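Local coordinates for protein PipY (Synechococcus elongatus, PDB 5NM8) that binds pyridoxal 5'-phosphate and is probably involved in keeping the cellular supply of this cofactor in balance, at residues V19-V24 with T207-G212; A23-H28 with F44-V49. One frame throughout, in Å; residues are numbered along the deposited sequence. Where two conformers were deposited one is given.

Overall arrangement
Both interactions lie in the parallel sheet of a TIM-barrel-like fold of the alanine racemase N-terminal type. They share strand 20-24, and their centres are about 11 Å apart. Interaction 1 pairs this first strand with the last one, 208-211, which follows late in the chain. Interaction 2 pairs it with the second strand, 43-46, reached through helix 30-38 in a beta-alpha-beta crossover. Strand 20-24 therefore sits between its two sheet neighbours, and Ile22 CG2 packs on Gly45 N at 3.5 Å. Ala23 and Val24 belong to both contacts. Pyridoxal phosphate lies at the C-terminal ends of these strands, where interaction 1 supplies Arg210 and Gly212 and interaction 2 supplies Lys26 and Asn47.

Interaction 1: residues V19-V24 with T207-G212; sequences VQLIAV and TWIRVG. With PLP (pyridoxal-5'-phosphate), chain C.
Gln20 and Trp208 lie side by side on one face of two parallel strands, 20-24 and 208-211. Gln20 CB sits over the six-membered ring of Trp208, a CH-pi contact of 3.9 Å to the centroid. The extended Gln20 chain (chi2 179°) runs on along the indole, and its amide is 31° from the ring plane. A water accepts from Gln20 NE2 and donates to Thr207 O. Ile22 crosses the indole at about a right angle, with CG1 3.4 Å from Trp208 CE3. Its CD1 lies beside Arg210 CG. On the other face Leu21 CD1 touches both Ile209 CG1 and Val211 CB. Five backbone hydrogen bonds join the strands, from Gln20 N to Thr207 O through to Val24 N to Val211 O.

Arg210 is bent at chi3 (-36°), which brings its guanidinium edge to the cofactor. NE donates to PLP N1 at 3.0 Å, almost straight and in the guanidinium plane; Ser191 OG takes NH1. Gly212 N donates to PLP O1P at 2.9 Å, and Val24 CG1 packs against PLP C5A. An arginine donating to N1 is consistent with an unprotonated pyridine nitrogen, as in alanine racemase.

Interaction 2: residues A23-H28 with F44-V49; sequences AVSKNH and FGENRV. With PLP (pyridoxal-5'-phosphate), chain C.
Ser25 and Glu46 make the polar side-chain bond of this contact. Ser25 OG donates to Glu46 OE2 at 2.7 Å, reaching it from above the carboxylate plane. The Glu46 chain is bent at chi2 (-76°), which folds the carboxylate over to Ser25 OG. Lys55 makes a salt bridge to the same OE2, so this oxygen has two partners.

Two backbone bonds join the parallel strand ends. Gly45 N donates to Ala23 O at 2.9 Å. Ser25 N donates to Gly45 O at 2.9 Å, with a bent N-H angle of 133°. Beyond them, residues 25-28 form a type II turn, closed by His28 N to Ser25 O.

The apolar part is small. Ala23 CB touches Phe44 CD1 at 3.8 Å, and the Phe44 side chain also packs on Ile33 and Ala36 of helix 30-38.

The cofactor is held covalently and by hydrogen bonding. Lys26 NZ is bonded to PLP C4A at 1.3 Å. In the conformer given, Asn47 ND2 donates to PLP O3 at 2.8 Å and Asn47 OD1 lies 3.5 Å from Lys26 CE.

The short NZ to C4A bond fits an internal aldimine, the Schiff base by which PLP is held on a lysine; the barrel setting is that of fold type III. The Asn47 bond would favour negative charge on O3, and with the Lys26 link it would help to set the tilt of the ring.

Interaction 1: residues V19-V24 with T207-G212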
loop_
_atom_site.group_PDB
_atom_site.type_symbol
_atom_site.label_atom_id
_atom_site.label_comp_id
_atom_site.label_asym_id
_atom_site.label_seq_id
_atom_site.Cartn_x
_atom_site.Cartn_y
_atom_site.Cartn_z
ATOM N N VAL A 19 3.700 -9.299 -9.932
ATOM C CA VAL A 19 2.674 -8.406 -9.409
ATOM C C VAL A 19 1.856 -9.160 -8.431
ATOM O O VAL A 19 1.454 -10.284 -8.710
ATOM C CB VAL A 19 1.810 -7.790 -10.527
ATOM C CG1 VAL A 19 0.769 -6.838 -9.972
ATOM C CG2 VAL A 19 2.700 -7.047 -11.504
ATOM N N GLN A 20 1.631 -8.575 -7.255
ATOM C CA GLN A 20 0.644 -9.116 -6.315
ATOM C C GLN A 20 -0.519 -8.179 -6.189
ATOM O O GLN A 20 -0.371 -6.925 -6.190
ATOM C CB GLN A 20 1.294 -9.398 -4.964
ATOM C CG GLN A 20 2.421 -10.435 -5.131
ATOM C CD GLN A 20 3.136 -10.752 -3.842
ATOM O OE1 GLN A 20 2.630 -11.527 -3.023
ATOM N NE2 GLN A 20 4.289 -10.109 -3.622
ATOM N N LEU A 21 -1.677 -8.769 -6.073
ATOM C CA LEU A 21 -2.900 -8.044 -5.971
ATOM C C LEU A 21 -3.248 -7.834 -4.502
ATOM O O LEU A 21 -3.237 -8.807 -3.723
ATOM C CB LEU A 21 -3.991 -8.868 -6.615
ATOM C CG LEU A 21 -5.418 -8.439 -6.319
ATOM C CD1 LEU A 21 -5.601 -7.048 -6.879
ATOM C CD2 LEU A 21 -6.347 -9.433 -6.954
ATOM N N ILE A 22 -3.576 -6.603 -4.117
ATOM C CA ILE A 22 -4.197 -6.321 -2.799
ATOM C C ILE A 22 -5.686 -6.091 -3.068
ATOM O O ILE A 22 -6.059 -5.191 -3.850
ATOM C CB ILE A 22 -3.594 -5.064 -2.067
ATOM C CG1 ILE A 22 -2.117 -5.271 -1.730
ATOM C CG2 ILE A 22 -4.414 -4.742 -0.797
ATOM C CD1 ILE A 22 -1.305 -4.046 -1.404
ATOM N N ALA A 23 -6.538 -6.881 -2.442
ATOM C CA ALA A 23 -7.955 -6.737 -2.573
ATOM C C ALA A 23 -8.438 -5.662 -1.571
ATOM O O ALA A 23 -8.352 -5.821 -0.360
ATOM C CB ALA A 23 -8.652 -8.098 -2.346
ATOM N N VAL A 24 -8.911 -4.534 -2.063
ATOM C CA VAL A 24 -9.161 -3.400 -1.205
ATOM C C VAL A 24 -10.596 -3.531 -0.720
ATOM O O VAL A 24 -11.546 -3.259 -1.476
ATOM C CB VAL A 24 -8.915 -2.070 -1.957
ATOM C CG1 VAL A 24 -9.336 -0.885 -1.099
ATOM C CG2 VAL A 24 -7.454 -1.952 -2.299
ATOM N N THR A 207 4.557 -3.522 -8.402
ATOM C CA THR A 207 4.675 -4.842 -7.824
ATOM C C THR A 207 3.484 -5.188 -6.919
ATOM O O THR A 207 3.277 -6.372 -6.598
ATOM C CB THR A 207 5.961 -4.966 -7.022
ATOM O OG1 THR A 207 5.973 -4.020 -5.927
ATOM C CG2 THR A 207 7.169 -4.692 -7.953
ATOM N N TRP A 208 2.774 -4.163 -6.443
ATOM C CA TRP A 208 1.525 -4.294 -5.671
ATOM C C TRP A 208 0.499 -3.442 -6.351
ATOM O O TRP A 208 0.771 -2.253 -6.595
ATOM C CB TRP A 208 1.674 -3.852 -4.195
ATOM C CG TRP A 208 2.523 -4.713 -3.417
ATOM C CD1 TRP A 208 3.840 -4.564 -3.236
ATOM C CD2 TRP A 208 2.152 -5.916 -2.717
ATOM N NE1 TRP A 208 4.338 -5.604 -2.491
ATOM C CE2 TRP A 208 3.314 -6.442 -2.154
ATOM C CE3 TRP A 208 0.968 -6.585 -2.529
ATOM C CZ2 TRP A 208 3.301 -7.594 -1.350
ATOM C CZ3 TRP A 208 0.944 -7.741 -1.754
ATOM C CH2 TRP A 208 2.094 -8.236 -1.192
ATOM N N ILE A 209 -0.648 -4.017 -6.722
ATOM C CA ILE A 209 -1.757 -3.232 -7.170
ATOM C C ILE A 209 -2.849 -3.295 -6.132
ATOM O O ILE A 209 -2.881 -4.210 -5.301
ATOM C CB ILE A 209 -2.254 -3.593 -8.606
ATOM C CG1 ILE A 209 -2.693 -5.073 -8.695
ATOM C CG2 ILE A 209 -1.152 -3.320 -9.640
ATOM C CD1 ILE A 209 -3.513 -5.358 -9.972
ATOM N N ARG A 210 -3.740 -2.324 -6.151
ATOM C CA ARG A 210 -4.698 -2.133 -5.047
ATOM C C ARG A 210 -6.052 -1.974 -5.638
ATOM O O ARG A 210 -6.435 -0.878 -6.047
ATOM C CB ARG A 210 -4.313 -0.892 -4.182
ATOM C CG ARG A 210 -2.929 -0.975 -3.539
ATOM C CD ARG A 210 -2.541 0.288 -2.711
ATOM N NE ARG A 210 -3.073 1.489 -3.354
ATOM C CZ ARG A 210 -2.427 2.303 -4.180
ATOM N NH1 ARG A 210 -1.147 2.184 -4.418
ATOM N NH2 ARG A 210 -3.087 3.311 -4.686
ATOM N N VAL A 211 -6.792 -3.079 -5.747
ATOM C CA VAL A 211 -8.031 -3.052 -6.478
ATOM C C VAL A 211 -9.222 -3.286 -5.572
ATOM O O VAL A 211 -9.299 -4.302 -4.869
ATOM C CB VAL A 211 -7.991 -4.092 -7.614
ATOM C CG1 VAL A 211 -9.280 -4.133 -8.329
ATOM C CG2 VAL A 211 -6.910 -3.758 -8.647
ATOM N N GLY A 212 -10.174 -2.368 -5.612
ATOM C CA GLY A 212 -11.387 -2.502 -4.785
ATOM C C GLY A 212 -12.640 -2.762 -5.611
ATOM O O GLY A 212 -13.156 -3.895 -5.677
HETATM N N1 PLP C . -5.889 2.337 -2.872
HETATM C C2 PLP C . -6.180 3.373 -2.052
HETATM C C2A PLP C . -5.104 4.144 -1.334
HETATM C C3 PLP C . -7.583 3.776 -1.867
HETATM O O3 PLP C . -7.903 4.820 -1.069
HETATM C C4 PLP C . -8.635 3.011 -2.570
HETATM C C4A PLP C . -10.060 3.400 -2.407
HETATM C C5 PLP C . -8.185 1.890 -3.440
HETATM C C6 PLP C . -6.827 1.620 -3.525
HETATM C C5A PLP C . -9.193 1.080 -4.217
HETATM O O4P PLP C . -9.775 1.941 -5.218
HETATM P P PLP C . -10.709 1.312 -6.383
HETATM O O1P PLP C . -9.885 0.152 -6.916
HETATM O O2P PLP C . -10.888 2.450 -7.329
HETATM O O3P PLP C . -12.016 0.891 -5.709
HETATM O O HOH W 1 4.952 -8.390 -5.528
#

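Interaction 2: residues A23-H28 with F44-V49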
loop_
_atom_site.group_PDB
_atom_site.type_symbol
_atom_site.label_atom_id
_atom_site.label_comp_id
_atom_site.label_asym_id
_atom_site.label_seq_id
_atom_site.Cartn_x
_atom_site.Cartn_y
_atom_site.Cartn_z
ATOM N N ALA A 23 -6.538 -6.881 -2.442
ATOM C CA ALA A 23 -7.955 -6.737 -2.573
ATOM C C ALA A 23 -8.438 -5.662 -1.571
ATOM O O ALA A 23 -8.352 -5.821 -0.360
ATOM C CB ALA A 23 -8.652 -8.098 -2.346
ATOM N N VAL A 24 -8.911 -4.534 -2.063
ATOM C CA VAL A 24 -9.161 -3.400 -1.205
ATOM C C VAL A 24 -10.596 -3.531 -0.720
ATOM O O VAL A 24 -11.546 -3.259 -1.476
ATOM C CB VAL A 24 -8.915 -2.070 -1.957
ATOM C CG1 VAL A 24 -9.336 -0.885 -1.099
ATOM C CG2 VAL A 24 -7.454 -1.952 -2.299
ATOM N N SER A 25 -10.759 -3.986 0.522
ATOM C CA SER A 25 -12.062 -4.272 1.127
ATOM C C SER A 25 -12.710 -3.126 1.905
ATOM O O SER A 25 -13.798 -3.291 2.491
ATOM C CB SER A 25 -11.953 -5.526 2.030
ATOM O OG SER A 25 -10.745 -5.502 2.760
ATOM N N LYS A 26 -12.117 -1.950 1.894
ATOM C CA LYS A 26 -12.730 -0.810 2.539
ATOM C C LYS A 26 -14.171 -0.646 2.011
ATOM O O LYS A 26 -14.399 -0.828 0.821
ATOM C CB LYS A 26 -11.903 0.470 2.322
ATOM C CG LYS A 26 -12.315 1.252 1.086
ATOM C CD LYS A 26 -11.485 2.494 0.782
ATOM C CE LYS A 26 -10.671 2.258 -0.470
ATOM N NZ LYS A 26 -10.491 3.499 -1.221
ATOM N N ASN A 27 -15.128 -0.337 2.872
ATOM C CA ASN A 27 -16.569 -0.160 2.447
ATOM C C ASN A 27 -17.272 -1.455 1.978
ATOM O O ASN A 27 -18.289 -1.407 1.290
ATOM C CB ASN A 27 -16.751 0.931 1.352
ATOM C CG ASN A 27 -16.142 2.281 1.733
ATOM O OD1 ASN A 27 -16.241 2.728 2.877
ATOM N ND2 ASN A 27 -15.520 2.924 0.782
ATOM N N HIS A 28 -16.700 -2.603 2.332
ATOM C CA HIS A 28 -17.325 -3.889 2.134
ATOM C C HIS A 28 -17.215 -4.702 3.431
ATOM O O HIS A 28 -16.241 -4.536 4.219
ATOM C CB HIS A 28 -16.689 -4.613 0.961
ATOM C CG HIS A 28 -16.923 -3.928 -0.342
ATOM N ND1 HIS A 28 -18.066 -4.115 -1.081
ATOM C CD2 HIS A 28 -16.176 -3.032 -1.021
ATOM C CE1 HIS A 28 -18.016 -3.357 -2.158
ATOM N NE2 HIS A 28 -16.869 -2.703 -2.152
ATOM N N PHE A 44 -5.442 -8.178 1.825
ATOM C CA PHE A 44 -6.553 -7.291 1.894
ATOM C C PHE A 44 -6.101 -5.919 2.378
ATOM O O PHE A 44 -5.241 -5.780 3.259
ATOM C CB PHE A 44 -7.640 -7.839 2.780
ATOM C CG PHE A 44 -8.255 -9.099 2.199
ATOM C CD1 PHE A 44 -9.265 -9.010 1.275
ATOM C CD2 PHE A 44 -7.709 -10.348 2.489
ATOM C CE1 PHE A 44 -9.834 -10.154 0.670
ATOM C CE2 PHE A 44 -8.258 -11.512 1.909
ATOM C CZ PHE A 44 -9.348 -11.391 1.026
ATOM N N GLY A 45 -6.710 -4.899 1.807
ATOM C CA GLY A 45 -6.357 -3.508 2.132
ATOM C C GLY A 45 -7.548 -2.750 2.688
ATOM O O GLY A 45 -8.696 -2.883 2.166
ATOM N N GLU A 46 -7.291 -1.955 3.723
ATOM C CA GLU A 46 -8.244 -1.095 4.388
ATOM C C GLU A 46 -7.685 0.337 4.495
ATOM O O GLU A 46 -6.471 0.517 4.517
ATOM C CB GLU A 46 -8.514 -1.635 5.795
ATOM C CG GLU A 46 -9.227 -2.991 5.764
ATOM C CD GLU A 46 -10.707 -2.932 5.430
ATOM O OE1 GLU A 46 -11.324 -1.838 5.624
ATOM O OE2 GLU A 46 -11.236 -3.987 4.935
ATOM N N ASN A 47 -8.544 1.351 4.582
ATOM C CA ASN A 47 -8.070 2.727 4.793
ATOM C C ASN A 47 -8.223 3.249 6.204
ATOM O O ASN A 47 -7.629 4.257 6.532
ATOM C CB ASN A 47 -8.708 3.701 3.808
ATOM C CG ASN A 47 -8.182 3.519 2.422
ATOM O OD1 ASN A 47 -8.102 2.393 1.944
ATOM N ND2 ASN A 47 -7.856 4.605 1.757
ATOM N N ARG A 48 -9.005 2.576 7.038
ATOM C CA ARG A 48 -9.243 2.997 8.415
ATOM C C ARG A 48 -8.843 1.849 9.371
ATOM O O ARG A 48 -9.186 0.670 9.143
ATOM C CB ARG A 48 -10.713 3.367 8.589
ATOM C CG ARG A 48 -11.122 4.529 7.677
ATOM C CD ARG A 48 -12.527 5.092 7.908
ATOM N NE ARG A 48 -12.540 5.973 9.091
ATOM C CZ ARG A 48 -13.212 7.130 9.230
ATOM N NH1 ARG A 48 -13.960 7.657 8.246
ATOM N NH2 ARG A 48 -13.105 7.795 10.383
ATOM N N VAL A 49 -8.103 2.194 10.414
ATOM C CA VAL A 49 -7.579 1.210 11.357
ATOM C C VAL A 49 -8.712 0.527 12.118
ATOM O O VAL A 49 -8.782 -0.703 12.171
ATOM C CB VAL A 49 -6.581 1.885 12.346
ATOM C CG1 VAL A 49 -6.153 0.897 13.422
ATOM C CG2 VAL A 49 -5.356 2.415 11.574
HETATM N N1 PLP C . -5.889 2.337 -2.872
HETATM C C2 PLP C . -6.180 3.373 -2.052
HETATM C C2A PLP C . -5.104 4.144 -1.334
HETATM C C3 PLP C . -7.583 3.776 -1.867
HETATM O O3 PLP C . -7.903 4.820 -1.069
HETATM C C4 PLP C . -8.635 3.011 -2.570
HETATM C C4A PLP C . -10.060 3.400 -2.407
HETATM C C5 PLP C . -8.185 1.890 -3.440
HETATM C C6 PLP C . -6.827 1.620 -3.525
HETATM C C5A PLP C . -9.193 1.080 -4.217
HETATM O O4P PLP C . -9.775 1.941 -5.218
HETATM P P PLP C . -10.709 1.312 -6.383
HETATM O O1P PLP C . -9.885 0.152 -6.916
HETATM O O2P PLP C . -10.888 2.450 -7.329
HETATM O O3P PLP C . -12.016 0.891 -5.709
#